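Long-range contact in dihydrofolate reductase, putative (PDB 6DRS), which probably catalyses the NADPH-dependent reduction of dihydrofolate to tetrahydrofolate and is bound here by NADP and an antifolate inhibitor: residues Thr56-Asp68 and Ile81-Arg95. Numbering follows the deposited sequence.
Sequences TTNAMIMGRKTYD and INVIVTRDVEGVSKR. With NAP (NADP nicotinamide-adenine-dinucleotide phosphate), chain H; SO4 (sulfate ion), chain C; SO4 (sulfate ion), chain F.
One wall of the NADP site is formed by the beta-alpha-beta unit of strand 57-63, helix 64-69 and strand 81-85, whose parallel strands pair directly, Met60 N hydrogen-bonded to Ile81 O (2.8 Å). On one face of the sheet Ile61 and Val83 lie side by side and pack against helix 135-146; beta-branched residues suit the extended backbone. On the other, the terminal methyls of Met60 and Met62 both reach OD1 of Asn82, whose ND2 donates a hydrogen bond to Leu77 O. Tyr67 sets its ring obliquely against Ile84, with CD1 3.4 Å from CG1, while its OH is hydrogen-bonded to Glu99. Gly63, the N-cap residue of helix 64-69, brings its CA to 3.6 Å from O5B of the cofactor.

Both segments grip the 2'-phosphate. Arg64, bent at chi2 and chi3 (-81° and -53°), curls its guanidinium edge onto it, NE meeting O2X at 2.6 Å and NH2 meeting O1X; Thr86 OG1 reaches the same O2X at 2.8 Å, and Arg87 N holds O3X at 2.9 Å. Asp68 bridges two arginines, OD2 taking NH1 of Arg64 (2.9 Å) and OD1 taking NH2 of Arg95 (2.8 Å) through its syn lone pair. This second-shell carboxylate probably helps to fix the Arg64 guanidinium, which also meets a sulfate, probably from crystallisation. A guanidinium, a hydroxyl and a backbone N-H gathered on the 2'-phosphate are consistent with preference for NADP(H) over NAD(H).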
ATOM      1  N   THR A  56      -7.203 -17.416   1.285  1.00 16.65           N
ATOM      2  CA  THR A  56      -7.202 -16.340   0.278  1.00 15.20           C
ATOM      3  C   THR A  56      -5.874 -15.581   0.329  1.00 14.18           C
ATOM      4  O   THR A  56      -5.118 -15.673   1.293  1.00 12.53           O
ATOM      5  CB  THR A  56      -8.393 -15.391   0.433  1.00 15.11           C
ATOM      6  OG1 THR A  56      -8.281 -14.843   1.748  1.00 15.03           O
ATOM      7  CG2 THR A  56      -9.720 -16.103   0.280  1.00 15.20           C
ATOM      8  N   THR A  57      -5.599 -14.862  -0.753  1.00 14.80           N
ATOM      9  CA  THR A  57      -4.377 -14.052  -0.855  1.00 14.65           C
ATOM     10  C   THR A  57      -4.782 -12.641  -1.282  1.00 13.94           C
ATOM     11  O   THR A  57      -5.590 -12.498  -2.199  1.00 13.67           O
ATOM     12  CB  THR A  57      -3.349 -14.680  -1.802  1.00 14.29           C
ATOM     13  OG1 THR A  57      -2.904 -15.912  -1.220  1.00 14.42           O
ATOM     14  CG2 THR A  57      -2.159 -13.763  -1.995  1.00 13.47           C
ATOM     15  N   ASN A  58      -4.246 -11.618  -0.596  1.00 14.28           N
ATOM     16  CA  ASN A  58      -4.542 -10.234  -0.981  1.00 14.14           C
ATOM     17  C   ASN A  58      -3.702  -9.865  -2.201  1.00 13.95           C
ATOM     18  O   ASN A  58      -2.587 -10.426  -2.375  1.00 13.54           O
ATOM     19  CB  ASN A  58      -4.244  -9.239   0.144  1.00 14.52           C
ATOM     20  CG  ASN A  58      -5.042  -9.531   1.394  1.00 14.50           C
ATOM     21  OD1 ASN A  58      -6.027 -10.270   1.341  1.00 15.34           O
ATOM     22  ND2 ASN A  58      -4.594  -8.988   2.516  1.00 13.27           N
ATOM     23  N   ALA A  59      -4.267  -8.973  -3.025  1.00 13.16           N
ATOM     24  CA  ALA A  59      -3.562  -8.347  -4.149  1.00 13.46           C
ATOM     25  C   ALA A  59      -3.227  -6.884  -3.790  1.00 14.39           C
ATOM     26  O   ALA A  59      -4.049  -6.170  -3.149  1.00 14.12           O
ATOM     27  CB  ALA A  59      -4.416  -8.391  -5.397  1.00 12.78           C
ATOM     28  N   MET A  60      -2.038  -6.435  -4.206  1.00 13.62           N
ATOM     29  CA  MET A  60      -1.677  -4.993  -4.178  1.00 13.39           C
ATOM     30  C   MET A  60      -1.576  -4.471  -5.619  1.00 13.81           C
ATOM     31  O   MET A  60      -0.820  -4.999  -6.421  1.00 12.95           O
ATOM     32  CB  MET A  60      -0.346  -4.788  -3.457  1.00 12.07           C
ATOM     33  CG  MET A  60      -0.445  -5.178  -2.014  1.00 11.86           C
ATOM     34  SD  MET A  60       1.146  -4.976  -1.261  1.00 13.49           S
ATOM     35  CE  MET A  60       2.158  -6.056  -2.283  1.00 12.96           C
ATOM     36  N   ILE A  61      -2.377  -3.481  -5.974  1.00 14.94           N
ATOM     37  CA  ILE A  61      -2.218  -2.908  -7.304  1.00 16.08           C
ATOM     38  C   ILE A  61      -1.330  -1.659  -7.211  1.00 17.05           C
ATOM     39  O   ILE A  61      -1.583  -0.784  -6.365  1.00 18.42           O
ATOM     40  CB  ILE A  61      -3.589  -2.659  -7.939  1.00 16.95           C
ATOM     41  CG1 ILE A  61      -4.329  -3.995  -8.015  1.00 17.01           C
ATOM     42  CG2 ILE A  61      -3.434  -2.035  -9.324  1.00 17.56           C
ATOM     43  CD1 ILE A  61      -5.769  -3.864  -8.442  1.00 19.03           C
ATOM     44  N   MET A  62      -0.279  -1.609  -8.041  1.00 15.25           N
ATOM     45  CA  MET A  62       0.720  -0.536  -7.963  1.00 15.73           C
ATOM     46  C   MET A  62       1.111  -0.038  -9.366  1.00 17.14           C
ATOM     47  O   MET A  62       1.064  -0.772 -10.354  1.00 17.95           O
ATOM     48  CB  MET A  62       1.968  -1.009  -7.210  1.00 14.73           C
ATOM     49  CG  MET A  62       2.785  -2.028  -7.974  1.00 14.28           C
ATOM     50  SD  MET A  62       3.848  -2.941  -6.841  1.00 15.05           S
ATOM     51  CE  MET A  62       2.674  -4.193  -6.300  1.00 15.59           C
ATOM     52  N   GLY A  63       1.508   1.237  -9.461  1.00 18.69           N
ATOM     53  CA  GLY A  63       2.114   1.741 -10.699  1.00 16.89           C
ATOM     54  C   GLY A  63       3.526   1.190 -10.869  1.00 16.73           C
ATOM     55  O   GLY A  63       4.166   0.767  -9.894  1.00 16.34           O
ATOM     56  N   ARG A  64       4.026   1.193 -12.107  1.00 17.39           N
ATOM     57  CA  ARG A  64       5.331   0.597 -12.381  1.00 17.76           C
ATOM     58  C   ARG A  64       6.438   1.295 -11.570  1.00 16.77           C
ATOM     59  O   ARG A  64       7.402   0.640 -11.144  1.00 16.82           O
ATOM     60  CB  ARG A  64       5.566   0.474 -13.893  1.00 18.77           C
ATOM     61  CG  ARG A  64       6.841  -0.280 -14.261  1.00 19.56           C
ATOM     62  CD  ARG A  64       8.096   0.584 -14.188  1.00 20.35           C
ATOM     63  NE  ARG A  64       7.836   1.771 -14.990  1.00 20.69           N
ATOM     64  CZ  ARG A  64       8.600   2.850 -15.027  1.00 19.97           C
ATOM     65  NH1 ARG A  64       9.685   2.932 -14.274  1.00 18.59           N
ATOM     66  NH2 ARG A  64       8.253   3.849 -15.815  1.00 20.43           N
ATOM     67  N   LYS A  65       6.310   2.603 -11.325  1.00 17.23           N
ATOM     68  CA  LYS A  65       7.374   3.320 -10.615  1.00 16.28           C
ATOM     69  C   LYS A  65       7.406   2.890  -9.143  1.00 16.72           C
ATOM     70  O   LYS A  65       8.494   2.742  -8.549  1.00 16.04           O
ATOM     71  CB  LYS A  65       7.213   4.834 -10.774  1.00 17.31           C
ATOM     72  CG  LYS A  65       7.779   5.388 -12.073  1.00 17.78           C
ATOM     73  CD  LYS A  65       7.220   6.751 -12.402  1.00 19.06           C
ATOM     74  CE  LYS A  65       7.973   7.499 -13.478  1.00 18.84           C
ATOM     75  NZ  LYS A  65       7.047   8.418 -14.185  1.00 20.25           N
ATOM     76  N   THR A  66       6.233   2.653  -8.566  1.00 15.51           N
ATOM     77  CA  THR A  66       6.165   2.163  -7.190  1.00 15.51           C
ATOM     78  C   THR A  66       6.737   0.747  -7.129  1.00 15.03           C
ATOM     79  O   THR A  66       7.515   0.424  -6.227  1.00 13.22           O
ATOM     80  CB  THR A  66       4.735   2.226  -6.638  1.00 15.56           C
ATOM     81  OG1 THR A  66       4.329   3.596  -6.623  1.00 16.42           O
ATOM     82  CG2 THR A  66       4.642   1.651  -5.243  1.00 15.43           C
ATOM     83  N   TYR A  67       6.395  -0.087  -8.114  1.00 15.52           N
ATOM     84  CA  TYR A  67       7.084  -1.390  -8.175  1.00 16.39           C
ATOM     85  C   TYR A  67       8.603  -1.188  -8.119  1.00 16.99           C
ATOM     86  O   TYR A  67       9.286  -1.815  -7.320  1.00 16.25           O
ATOM     87  CB  TYR A  67       6.662  -2.208  -9.393  1.00 16.50           C
ATOM     88  CG  TYR A  67       7.337  -3.556  -9.453  1.00 18.07           C
ATOM     89  CD1 TYR A  67       6.888  -4.622  -8.679  1.00 18.43           C
ATOM     90  CD2 TYR A  67       8.423  -3.778 -10.292  1.00 18.67           C
ATOM     91  CE1 TYR A  67       7.495  -5.870  -8.743  1.00 17.98           C
ATOM     92  CE2 TYR A  67       9.058  -5.012 -10.344  1.00 18.73           C
ATOM     93  CZ  TYR A  67       8.578  -6.069  -9.584  1.00 18.78           C
ATOM     94  OH  TYR A  67       9.177  -7.295  -9.656  1.00 17.38           O
ATOM     95  N   ASP A  68       9.118  -0.283  -8.957  1.00 19.78           N
ATOM     96  CA  ASP A  68      10.578  -0.059  -9.070  1.00 20.65           C
ATOM     97  C   ASP A  68      11.141   0.510  -7.765  1.00 20.88           C
ATOM     98  O   ASP A  68      12.286   0.245  -7.437  1.00 22.44           O
ATOM     99  CB  ASP A  68      10.913   0.814 -10.280  1.00 22.26           C
ATOM    100  CG  ASP A  68      10.793   0.073 -11.598  1.00 24.50           C
ATOM    101  OD1 ASP A  68      10.693  -1.168 -11.557  1.00 25.46           O
ATOM    102  OD2 ASP A  68      10.794   0.744 -12.662  1.00 26.49           O
ATOM    103  N   ILE A  81      -0.320 -10.978  -3.941  1.00 12.30           N
ATOM    104  CA  ILE A  81      -0.323 -10.901  -5.400  1.00 12.87           C
ATOM    105  C   ILE A  81       0.064  -9.459  -5.778  1.00 12.95           C
ATOM    106  O   ILE A  81      -0.603  -8.507  -5.362  1.00 12.73           O
ATOM    107  CB  ILE A  81      -1.739 -11.248  -5.911  1.00 12.71           C
ATOM    108  CG1 ILE A  81      -2.120 -12.688  -5.553  1.00 12.56           C
ATOM    109  CG2 ILE A  81      -1.870 -10.967  -7.404  1.00 14.18           C
ATOM    110  CD1 ILE A  81      -3.609 -12.924  -5.434  1.00 11.32           C
ATOM    111  N   ASN A  82       1.175  -9.296  -6.479  1.00 13.40           N
ATOM    112  CA  ASN A  82       1.638  -8.001  -6.873  1.00 13.77           C
ATOM    113  C   ASN A  82       1.107  -7.729  -8.275  1.00 14.77           C
ATOM    114  O   ASN A  82       1.256  -8.567  -9.173  1.00 15.82           O
ATOM    115  CB  ASN A  82       3.160  -7.935  -6.848  1.00 13.57           C
ATOM    116  CG  ASN A  82       3.743  -8.069  -5.459  1.00 13.83           C
ATOM    117  OD1 ASN A  82       4.371  -7.134  -4.975  1.00 14.31           O
ATOM    118  ND2 ASN A  82       3.600  -9.230  -4.826  1.00 12.57           N
ATOM    119  N   VAL A  83       0.432  -6.602  -8.453  1.00 15.57           N
ATOM    120  CA  VAL A  83      -0.137  -6.302  -9.765  1.00 16.23           C
ATOM    121  C   VAL A  83       0.455  -4.985 -10.269  1.00 17.80           C
ATOM    122  O   VAL A  83       0.147  -3.924  -9.717  1.00 20.26           O
ATOM    123  CB  VAL A  83      -1.677  -6.263  -9.748  1.00 16.72           C
ATOM    124  CG1 VAL A  83      -2.229  -6.075 -11.159  1.00 15.96           C
ATOM    125  CG2 VAL A  83      -2.263  -7.508  -9.099  1.00 16.28           C
ATOM    126  N   ILE A  84       1.309  -5.061 -11.289  1.00 17.47           N
ATOM    127  CA  ILE A  84       2.087  -3.894 -11.749  1.00 18.76           C
ATOM    128  C   ILE A  84       1.393  -3.288 -12.969  1.00 19.41           C
ATOM    129  O   ILE A  84       1.229  -3.970 -13.979  1.00 19.74           O
ATOM    130  CB  ILE A  84       3.556  -4.263 -12.045  1.00 19.07           C
ATOM    131  CG1 ILE A  84       4.281  -4.786 -10.803  1.00 19.04           C
ATOM    132  CG2 ILE A  84       4.294  -3.073 -12.657  1.00 20.20           C
ATOM    133  CD1 ILE A  84       4.372  -6.290 -10.686  1.00 20.57           C
ATOM    134  N   VAL A  85       0.975  -2.019 -12.850  1.00 20.18           N
ATOM    135  CA  VAL A  85       0.253  -1.317 -13.930  1.00 21.38           C
ATOM    136  C   VAL A  85       1.237  -0.477 -14.754  1.00 22.67           C
ATOM    137  O   VAL A  85       1.974   0.350 -14.207  1.00 21.01           O
ATOM    138  CB  VAL A  85      -0.911  -0.455 -13.401  1.00 20.77           C
ATOM    139  CG1 VAL A  85      -1.545   0.391 -14.497  1.00 20.88           C
ATOM    140  CG2 VAL A  85      -1.961  -1.321 -12.727  1.00 20.30           C
ATOM    141  N   THR A  86       1.215  -0.713 -16.071  1.00 24.06           N
ATOM    142  CA  THR A  86       2.215  -0.168 -16.985  1.00 26.86           C
ATOM    143  C   THR A  86       1.603   0.046 -18.371  1.00 28.16           C
ATOM    144  O   THR A  86       0.547  -0.511 -18.720  1.00 27.15           O
ATOM    145  CB  THR A  86       3.472  -1.047 -17.058  1.00 27.69           C
ATOM    146  OG1 THR A  86       4.409  -0.329 -17.861  1.00 27.84           O
ATOM    147  CG2 THR A  86       3.209  -2.388 -17.709  1.00 26.85           C
ATOM    148  N   ARG A  87       2.278   0.878 -19.157  1.00 29.37           N
ATOM    149  CA  ARG A  87       1.894   1.058 -20.558  1.00 29.38           C
ATOM    150  C   ARG A  87       2.815   0.224 -21.460  1.00 28.51           C
ATOM    151  O   ARG A  87       2.651   0.228 -22.667  1.00 29.35           O
ATOM    152  CB  ARG A  87       1.934   2.540 -20.935  1.00 29.81           C
ATOM    153  CG  ARG A  87       0.778   3.327 -20.348  1.00 32.49           C
ATOM    154  CD  ARG A  87       0.659   4.727 -20.910  1.00 33.20           C
ATOM    155  NE  ARG A  87      -0.446   5.426 -20.262  1.00 34.28           N
ATOM    156  CZ  ARG A  87      -0.331   6.140 -19.147  1.00 33.07           C
ATOM    157  NH1 ARG A  87       0.859   6.333 -18.592  1.00 31.00           N
ATOM    158  NH2 ARG A  87      -1.419   6.640 -18.587  1.00 34.23           N
ATOM    159  N   ASP A  88       3.781  -0.484 -20.883  1.00 26.50           N
ATOM    160  CA  ASP A  88       4.603  -1.384 -21.664  1.00 26.94           C
ATOM    161  C   ASP A  88       4.535  -2.802 -21.060  1.00 25.67           C
ATOM    162  O   ASP A  88       5.522  -3.311 -20.460  1.00 22.19           O
ATOM    163  CB  ASP A  88       6.021  -0.830 -21.841  1.00 26.65           C
ATOM    164  CG  ASP A  88       6.977  -1.881 -22.388  1.00 28.67           C
ATOM    165  OD1 ASP A  88       6.534  -2.691 -23.229  1.00 32.21           O
ATOM    166  OD2 ASP A  88       8.145  -1.909 -21.958  1.00 30.40           O
ATOM    167  N   VAL A  89       3.374  -3.454 -21.250  1.00 27.90           N
ATOM    168  CA  VAL A  89       3.110  -4.772 -20.630  1.00 27.13           C
ATOM    169  C   VAL A  89       4.193  -5.757 -21.064  1.00 27.57           C
ATOM    170  O   VAL A  89       4.744  -6.499 -20.234  1.00 25.99           O
ATOM    171  CB  VAL A  89       1.695  -5.308 -20.931  1.00 27.06           C
ATOM    172  CG1 VAL A  89       1.539  -6.757 -20.469  1.00 26.47           C
ATOM    173  CG2 VAL A  89       0.631  -4.442 -20.282  1.00 26.73           C
ATOM    174  N   GLU A  90       4.517  -5.700 -22.356  1.00 29.40           N
ATOM    175  CA  GLU A  90       5.408  -6.665 -23.007  1.00 32.70           C
ATOM    176  C   GLU A  90       6.776  -6.637 -22.321  1.00 29.35           C
ATOM    177  O   GLU A  90       7.245  -7.675 -21.840  1.00 28.85           O
ATOM    178  CB  GLU A  90       5.527  -6.398 -24.517  1.00 43.19           C
ATOM    179  CG  GLU A  90       4.194  -6.168 -25.229  1.00 57.78           C
ATOM    180  CD  GLU A  90       3.572  -4.771 -25.155  1.00 67.52           C
ATOM    181  OE1 GLU A  90       3.789  -4.056 -24.151  1.00 71.13           O
ATOM    182  OE2 GLU A  90       2.853  -4.394 -26.104  1.00 73.83           O
ATOM    183  N   GLY A  91       7.389  -5.449 -22.268  1.00 26.43           N
ATOM    184  CA  GLY A  91       8.739  -5.309 -21.734  1.00 25.24           C
ATOM    185  C   GLY A  91       8.784  -5.559 -20.239  1.00 24.84           C
ATOM    186  O   GLY A  91       9.673  -6.262 -19.741  1.00 26.75           O
ATOM    187  N   VAL A  92       7.806  -4.998 -19.526  1.00 26.05           N
ATOM    188  CA  VAL A  92       7.774  -5.061 -18.048  1.00 24.97           C
ATOM    189  C   VAL A  92       7.458  -6.503 -17.589  1.00 23.56           C
ATOM    190  O   VAL A  92       8.124  -7.039 -16.672  1.00 23.23           O
ATOM    191  CB  VAL A  92       6.797  -4.002 -17.494  1.00 23.60           C
ATOM    192  CG1 VAL A  92       6.619  -4.101 -15.984  1.00 22.22           C
ATOM    193  CG2 VAL A  92       7.240  -2.600 -17.879  1.00 24.67           C
ATOM    194  N   SER A  93       6.478  -7.142 -18.246  1.00 23.36           N
ATOM    195  CA  SER A  93       6.214  -8.604 -18.087  1.00 25.19           C
ATOM    196  C   SER A  93       7.518  -9.403 -18.015  1.00 26.45           C
ATOM    197  O   SER A  93       7.731 -10.118 -17.034  1.00 27.32           O
ATOM    198  CB  SER A  93       5.367  -9.123 -19.201  1.00 23.90           C
ATOM    199  OG  SER A  93       4.048  -8.633 -19.064  1.00 25.18           O
ATOM    200  N   LYS A  94       8.387  -9.289 -19.035  1.00 26.22           N
ATOM    201  CA  LYS A  94       9.601 -10.122 -19.057  1.00 26.56           C
ATOM    202  C   LYS A  94      10.431  -9.882 -17.797  1.00 26.19           C
ATOM    203  O   LYS A  94      10.966 -10.834 -17.192  1.00 25.90           O
ATOM    204  CB  LYS A  94      10.496  -9.835 -20.263  1.00 30.71           C
ATOM    205  CG  LYS A  94       9.897 -10.096 -21.640  1.00 37.43           C
ATOM    206  CD  LYS A  94      10.882 -10.834 -22.569  1.00 45.31           C
ATOM    207  CE  LYS A  94      11.008 -10.267 -23.973  1.00 47.26           C
ATOM    208  NZ  LYS A  94       9.726  -9.715 -24.475  1.00 48.50           N
ATOM    209  N   ARG A  95      10.554  -8.617 -17.401  1.00 25.05           N
ATOM    210  CA  ARG A  95      11.429  -8.296 -16.266  1.00 22.81           C
ATOM    211  C   ARG A  95      10.769  -8.767 -14.953  1.00 21.41           C
ATOM    212  O   ARG A  95      11.455  -9.242 -14.045  1.00 22.44           O
ATOM    213  CB  ARG A  95      11.772  -6.799 -16.273  1.00 22.97           C
ATOM    214  CG  ARG A  95      12.587  -6.326 -15.075  1.00 22.84           C
ATOM    215  CD  ARG A  95      12.947  -4.851 -15.166  1.00 23.23           C
ATOM    216  NE  ARG A  95      11.811  -3.944 -15.089  1.00 22.93           N
ATOM    217  CZ  ARG A  95      11.383  -3.391 -13.963  1.00 22.93           C
ATOM    218  NH1 ARG A  95      11.955  -3.712 -12.813  1.00 22.84           N
ATOM    219  NH2 ARG A  95      10.414  -2.492 -14.002  1.00 22.64           N
TER
HETATM  220  PA  NAP H 307       3.231   5.488  -9.961  1.00 16.47           P
HETATM  221  O1A NAP H 307       3.738   4.537  -8.914  1.00 15.94           O
HETATM  222  O2A NAP H 307       1.858   6.034 -10.111  1.00 15.21           O
HETATM  223  O5B NAP H 307       3.672   4.890 -11.406  1.00 19.00           O
HETATM  224  C5B NAP H 307       3.616   5.635 -12.638  1.00 19.26           C
HETATM  225  C4B NAP H 307       3.758   4.598 -13.733  1.00 20.89           C
HETATM  226  O4B NAP H 307       2.624   3.728 -13.701  1.00 21.63           O
HETATM  227  C3B NAP H 307       3.754   5.171 -15.143  1.00 22.19           C
HETATM  228  O3B NAP H 307       5.076   5.582 -15.525  1.00 19.81           O
HETATM  229  C2B NAP H 307       3.258   3.988 -15.954  1.00 21.97           C
HETATM  230  O2B NAP H 307       4.278   2.995 -16.034  1.00 20.75           O
HETATM  231  C1B NAP H 307       2.239   3.347 -15.031  1.00 23.77           C
HETATM  232  N9A NAP H 307       0.911   3.881 -15.272  1.00 25.51           N
HETATM  233  C8A NAP H 307       0.453   4.941 -14.586  1.00 27.71           C
HETATM  234  N7A NAP H 307      -0.800   5.237 -14.990  1.00 30.01           N
HETATM  235  C5A NAP H 307      -1.158   4.350 -15.944  1.00 29.89           C
HETATM  236  C6A NAP H 307      -2.363   4.124 -16.776  1.00 30.79           C
HETATM  237  N6A NAP H 307      -3.410   4.941 -16.591  1.00 33.72           N
HETATM  238  N1A NAP H 307      -2.394   3.114 -17.671  1.00 29.98           N
HETATM  239  C2A NAP H 307      -1.314   2.321 -17.795  1.00 29.09           C
HETATM  240  N3A NAP H 307      -0.177   2.475 -17.063  1.00 28.77           N
HETATM  241  C4A NAP H 307      -0.022   3.456 -16.137  1.00 27.35           C
HETATM  242  O3  NAP H 307       4.340   6.699  -9.972  1.00 18.04           O
HETATM  243  PN  NAP H 307       4.309   8.134  -9.200  1.00 16.18           P
HETATM  244  O1N NAP H 307       2.963   8.728  -9.193  1.00 15.30           O
HETATM  245  O2N NAP H 307       5.477   8.848  -9.843  1.00 17.71           O
HETATM  246  O5D NAP H 307       4.729   7.721  -7.714  1.00 14.77           O
HETATM  247  C5D NAP H 307       5.956   7.084  -7.459  1.00 13.49           C
HETATM  248  C4D NAP H 307       6.457   7.817  -6.233  1.00 13.54           C
HETATM  249  O4D NAP H 307       5.440   7.755  -5.234  1.00 13.23           O
HETATM  250  C3D NAP H 307       7.722   7.266  -5.619  1.00 13.46           C
HETATM  251  O3D NAP H 307       8.463   8.401  -5.097  1.00 14.03           O
HETATM  252  C2D NAP H 307       7.193   6.411  -4.499  1.00 12.45           C
HETATM  253  O2D NAP H 307       8.154   6.282  -3.482  1.00 11.87           O
HETATM  254  C1D NAP H 307       5.980   7.187  -4.037  1.00 13.28           C
HETATM  255  N1N NAP H 307       4.991   6.335  -3.343  1.00 14.26           N
HETATM  256  C2N NAP H 307       4.701   6.626  -2.054  1.00 14.42           C
HETATM  257  C3N NAP H 307       3.788   5.851  -1.309  1.00 15.18           C
HETATM  258  C7N NAP H 307       3.473   6.219   0.139  1.00 15.37           C
HETATM  259  O7N NAP H 307       2.596   5.619   0.770  1.00 14.98           O
HETATM  260  N7N NAP H 307       4.181   7.214   0.706  1.00 14.23           N
HETATM  261  C4N NAP H 307       3.208   4.727  -1.930  1.00 14.87           C
HETATM  262  C5N NAP H 307       3.539   4.454  -3.259  1.00 14.83           C
HETATM  263  C6N NAP H 307       4.446   5.259  -3.951  1.00 14.43           C
HETATM  264  P2B NAP H 307       5.244   2.891 -17.317  1.00 20.56           P
HETATM  265  O1X NAP H 307       6.107   4.145 -17.293  1.00 20.33           O
HETATM  266  O2X NAP H 307       6.125   1.710 -16.963  1.00 19.19           O
HETATM  267  O3X NAP H 307       4.201   2.848 -18.392  1.00 19.54           O
HETATM  268  S   SO4 C 302      11.128   6.104 -15.343  1.00 82.52           S
HETATM  269  O1  SO4 C 302      11.754   7.223 -14.604  1.00 84.78           O
HETATM  270  O2  SO4 C 302      10.463   5.279 -14.307  1.00 78.78           O
HETATM  271  O3  SO4 C 302      10.160   6.630 -16.351  1.00 73.42           O
HETATM  272  O4  SO4 C 302      12.179   5.311 -16.039  1.00 76.24           O
HETATM  273  S   SO4 F 305      -5.082 -18.662  -2.566  1.00 95.61           S
HETATM  274  O1  SO4 F 305      -4.234 -19.214  -1.477  1.00 91.23           O
HETATM  275  O2  SO4 F 305      -5.402 -17.270  -2.201  1.00 97.91           O
HETATM  276  O3  SO4 F 305      -4.387 -18.654  -3.878  1.00 98.56           O
HETATM  277  O4  SO4 F 305      -6.322 -19.461  -2.729  1.00 97.34           O